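Local coordinates for protein CurF (Lyngbya majuscula, PDB 5DP2) that catalyses cyclopropane ring formation in the curacin A polyketide pathway, as an unusual NADP-binding member of the enoyl reductase family, at residues A[192-197]-A[329-334]. Sequence-based numbering, arbitrary orientation.
With NAP (NADP nicotinamide-adenine-dinucleotide phosphate), chain B.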
loop_
_atom_site.group_PDB
_atom_site.type_symbol
_atom_site.label_atom_id
_atom_site.label_comp_id
_atom_site.label_asym_id
_atom_site.label_seq_id
_atom_site.Cartn_x
_atom_site.Cartn_y
_atom_site.Cartn_z
ATOM N N PRO A 192 2.045 -20.957 4.820
ATOM C CA PRO A 192 1.375 -22.014 5.589
ATOM C C PRO A 192 0.971 -21.645 7.025
ATOM O O PRO A 192 -0.116 -22.038 7.466
ATOM C CB PRO A 192 2.377 -23.166 5.529
ATOM C CG PRO A 192 3.012 -22.984 4.184
ATOM C CD PRO A 192 3.160 -21.507 4.017
ATOM N N HIS A 193 1.821 -20.931 7.757
ATOM C CA HIS A 193 1.533 -20.642 9.138
ATOM C C HIS A 193 0.523 -19.503 9.327
ATOM O O HIS A 193 0.119 -19.247 10.459
ATOM C CB HIS A 193 2.805 -20.368 9.951
ATOM C CG HIS A 193 3.436 -19.051 9.673
ATOM N ND1 HIS A 193 4.133 -18.789 8.521
ATOM C CD2 HIS A 193 3.483 -17.925 10.422
ATOM C CE1 HIS A 193 4.589 -17.552 8.579
ATOM N NE2 HIS A 193 4.207 -17.009 9.719
ATOM N N LYS A 194 0.147 -18.825 8.240
ATOM C CA LYS A 194 -0.877 -17.784 8.272
ATOM C C LYS A 194 -2.223 -18.248 7.747
ATOM O O LYS A 194 -3.209 -17.512 7.871
ATOM C CB LYS A 194 -0.402 -16.539 7.503
ATOM C CG LYS A 194 0.906 -15.969 8.020
ATOM C CD LYS A 194 1.302 -14.681 7.305
ATOM C CE LYS A 194 2.700 -14.229 7.685
ATOM N NZ LYS A 194 3.025 -12.888 7.116
ATOM N N ILE A 195 -2.295 -19.459 7.187
ATOM C CA ILE A 195 -3.559 -19.942 6.614
ATOM C C ILE A 195 -4.671 -19.954 7.647
ATOM O O ILE A 195 -5.780 -19.484 7.382
ATOM C CB ILE A 195 -3.354 -21.332 5.959
ATOM C CG1 ILE A 195 -2.508 -21.168 4.680
ATOM C CG2 ILE A 195 -4.701 -21.994 5.669
ATOM C CD1 ILE A 195 -2.125 -22.466 3.988
ATOM N N SER A 196 -4.396 -20.495 8.834
ATOM C CA SER A 196 -5.403 -20.589 9.870
ATOM C C SER A 196 -5.923 -19.217 10.267
ATOM O O SER A 196 -7.116 -19.066 10.606
ATOM C CB SER A 196 -4.799 -21.295 11.106
ATOM O OG SER A 196 -3.700 -20.551 11.648
ATOM N N VAL A 197 -5.038 -18.228 10.263
ATOM C CA VAL A 197 -5.409 -16.876 10.628
ATOM C C VAL A 197 -6.440 -16.325 9.624
ATOM O O VAL A 197 -7.453 -15.731 10.003
ATOM C CB VAL A 197 -4.156 -15.956 10.718
ATOM C CG1 VAL A 197 -4.559 -14.525 11.045
ATOM C CG2 VAL A 197 -3.159 -16.484 11.742
ATOM N N GLN A 329 10.205 -7.212 6.584
ATOM C CA GLN A 329 11.140 -7.997 5.771
ATOM C C GLN A 329 11.005 -9.500 6.020
ATOM O O GLN A 329 11.004 -10.281 5.069
ATOM C CB GLN A 329 12.562 -7.577 6.092
ATOM C CG GLN A 329 13.618 -8.339 5.315
ATOM C CD GLN A 329 15.028 -8.166 5.865
ATOM O OE1 GLN A 329 15.221 -7.826 7.043
ATOM N NE2 GLN A 329 16.017 -8.417 5.023
ATOM N N HIS A 330 10.911 -9.886 7.293
ATOM C CA HIS A 330 10.779 -11.294 7.693
ATOM C C HIS A 330 9.340 -11.791 7.650
ATOM O O HIS A 330 9.083 -12.945 7.953
ATOM C CB HIS A 330 11.384 -11.499 9.085
ATOM C CG HIS A 330 12.858 -11.290 9.148
ATOM N ND1 HIS A 330 13.706 -11.592 8.104
ATOM C CD2 HIS A 330 13.629 -10.777 10.128
ATOM C CE1 HIS A 330 14.938 -11.261 8.441
ATOM N NE2 HIS A 330 14.918 -10.783 9.670
ATOM N N SER A 331 8.421 -10.908 7.251
ATOM C CA SER A 331 7.039 -11.231 7.015
ATOM C C SER A 331 6.368 -11.848 8.213
ATOM O O SER A 331 5.727 -12.899 8.117
ATOM C CB SER A 331 6.894 -12.118 5.805
ATOM O OG SER A 331 5.644 -11.843 5.240
ATOM N N LYS A 332 6.545 -11.201 9.357
ATOM C CA LYS A 332 6.027 -11.672 10.629
ATOM C C LYS A 332 4.608 -11.228 10.914
ATOM O O LYS A 332 4.087 -11.490 11.997
ATOM C CB LYS A 332 6.950 -11.189 11.765
ATOM C CG LYS A 332 8.355 -11.715 11.686
ATOM C CD LYS A 332 9.173 -11.183 12.851
ATOM C CE LYS A 332 10.506 -11.855 12.988
ATOM N NZ LYS A 332 11.179 -11.453 14.256
ATOM N N HIS A 333 3.997 -10.561 9.944
ATOM C CA HIS A 333 2.800 -9.753 10.177
ATOM C C HIS A 333 1.529 -10.291 9.522
ATOM O O HIS A 333 1.529 -11.101 8.617
ATOM C CB HIS A 333 3.071 -8.358 9.605
ATOM C CG HIS A 333 3.227 -8.363 8.130
ATOM N ND1 HIS A 333 4.103 -9.216 7.475
ATOM C CD2 HIS A 333 2.565 -7.667 7.175
ATOM C CE1 HIS A 333 3.956 -9.027 6.174
ATOM N NE2 HIS A 333 3.040 -8.088 5.966
ATOM N N ILE A 334 0.413 -9.740 10.012
ATOM C CA ILE A 334 -0.863 -9.724 9.305
ATOM C C ILE A 334 -1.274 -8.249 9.221
ATOM O O ILE A 334 -1.370 -7.584 10.268
ATOM C CB ILE A 334 -1.968 -10.496 10.053
ATOM C CG1 ILE A 334 -1.552 -11.935 10.358
ATOM C CG2 ILE A 334 -3.293 -10.389 9.302
ATOM C CD1 ILE A 334 -1.541 -12.814 9.150
HETATM P PA NAP B . 2.840 -6.843 2.318
HETATM O O1A NAP B . 2.361 -6.511 3.690
HETATM O O2A NAP B . 1.907 -7.484 1.357
HETATM O O5B NAP B . 4.167 -7.716 2.488
HETATM C C5B NAP B . 4.699 -8.480 1.397
HETATM C C4B NAP B . 3.912 -9.743 1.124
HETATM O O4B NAP B . 4.618 -10.505 0.172
HETATM C C3B NAP B . 3.687 -10.604 2.332
HETATM O O3B NAP B . 2.282 -10.652 2.588
HETATM C C2B NAP B . 4.249 -11.989 1.959
HETATM O O2B NAP B . 3.450 -13.110 2.211
HETATM C C1B NAP B . 4.390 -11.902 0.452
HETATM N N9A NAP B . 5.544 -12.605 -0.091
HETATM C C8A NAP B . 6.830 -12.123 -0.204
HETATM N N7A NAP B . 7.640 -13.053 -0.762
HETATM C C5A NAP B . 6.869 -14.120 -1.016
HETATM C C6A NAP B . 7.092 -15.407 -1.591
HETATM N N6A NAP B . 8.323 -15.747 -2.021
HETATM N N1A NAP B . 6.064 -16.239 -1.696
HETATM C C2A NAP B . 4.856 -15.867 -1.259
HETATM N N3A NAP B . 4.525 -14.696 -0.708
HETATM C C4A NAP B . 5.529 -13.844 -0.575
HETATM O O3 NAP B . 3.441 -5.521 1.622
HETATM P PN NAP B . 2.677 -4.289 0.943
HETATM O O1N NAP B . 3.420 -3.062 1.304
HETATM O O2N NAP B . 1.205 -4.355 1.231
HETATM O O5D NAP B . 2.950 -4.566 -0.573
HETATM C C5D NAP B . 2.351 -5.730 -1.190
HETATM C C4D NAP B . 3.054 -6.023 -2.539
HETATM O O4D NAP B . 2.517 -5.152 -3.500
HETATM C C3D NAP B . 4.565 -5.759 -2.547
HETATM O O3D NAP B . 5.158 -6.628 -3.521
HETATM C C2D NAP B . 4.654 -4.309 -2.951
HETATM O O2D NAP B . 5.920 -4.032 -3.557
HETATM C C1D NAP B . 3.500 -4.186 -3.911
HETATM N N1N NAP B . 2.741 -2.921 -4.008
HETATM C C2N NAP B . 2.581 -2.331 -5.215
HETATM C C3N NAP B . 1.865 -1.149 -5.376
HETATM C C7N NAP B . 1.717 -0.543 -6.730
HETATM O O7N NAP B . 1.260 0.579 -6.745
HETATM N N7N NAP B . 2.081 -1.266 -7.823
HETATM C C4N NAP B . 1.288 -0.549 -4.252
HETATM C C5N NAP B . 1.463 -1.174 -3.024
HETATM C C6N NAP B . 2.191 -2.365 -2.914
HETATM P P2B NAP B . 3.222 -13.749 3.658
HETATM O O1X NAP B . 2.402 -12.741 4.453
HETATM O O2X NAP B . 2.470 -15.011 3.342
HETATM O O3X NAP B . 4.587 -13.973 4.262
#
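The ammonium group of Lys194 spends all three of its N-H bonds at once, tying two backbone carbonyls and the 2'-phosphate of NADP into one knot. NZ lies 2.8 Å from O of His333, approaching in the carbonyl plane at a C=O...N angle of 146°, and 2.9 Å from O of Ser331, this time from well above the carbonyl plane. Its third bond, 2.7 Å from NZ to O1X of NADP, sets a positive charge against the phosphate that distinguishes NADP from NAD. The lysine reaches that far because its chain runs fully extended beyond CG (chi2 to chi4 all near 180°). With an alanine here the 2'-phosphate would probably lose this positive partner, and the two carbonyls the donor that joins them.

Ser331, the first residue beyond helix 321-329 to leave helical angles, closes it with a Schellman motif, with positive phi, and its OG gives a second grip on the phosphate, 2.6 Å from O3X of NADP. His333 turns to the other end of the same half of the cofactor: NE2 donates to O1A of the diphosphate at 2.9 Å, nearly straight at 159°, with the oxygen near the ring plane. Beside this polar cluster, CD1 of Ile334 packs 3.9 Å from CD of Lys194 and 4.0 Å from CG1 of Val197, the isoleucine running antiparallel to each of the two side chains it touches.

Ser168 touches both Lys194 and Ile334. The contact brings the turn between strand 185-190 of the parallel Rossmann sheet and helix 195-200 against the loop that carries the chain from helix 321-329 into strand 336-340.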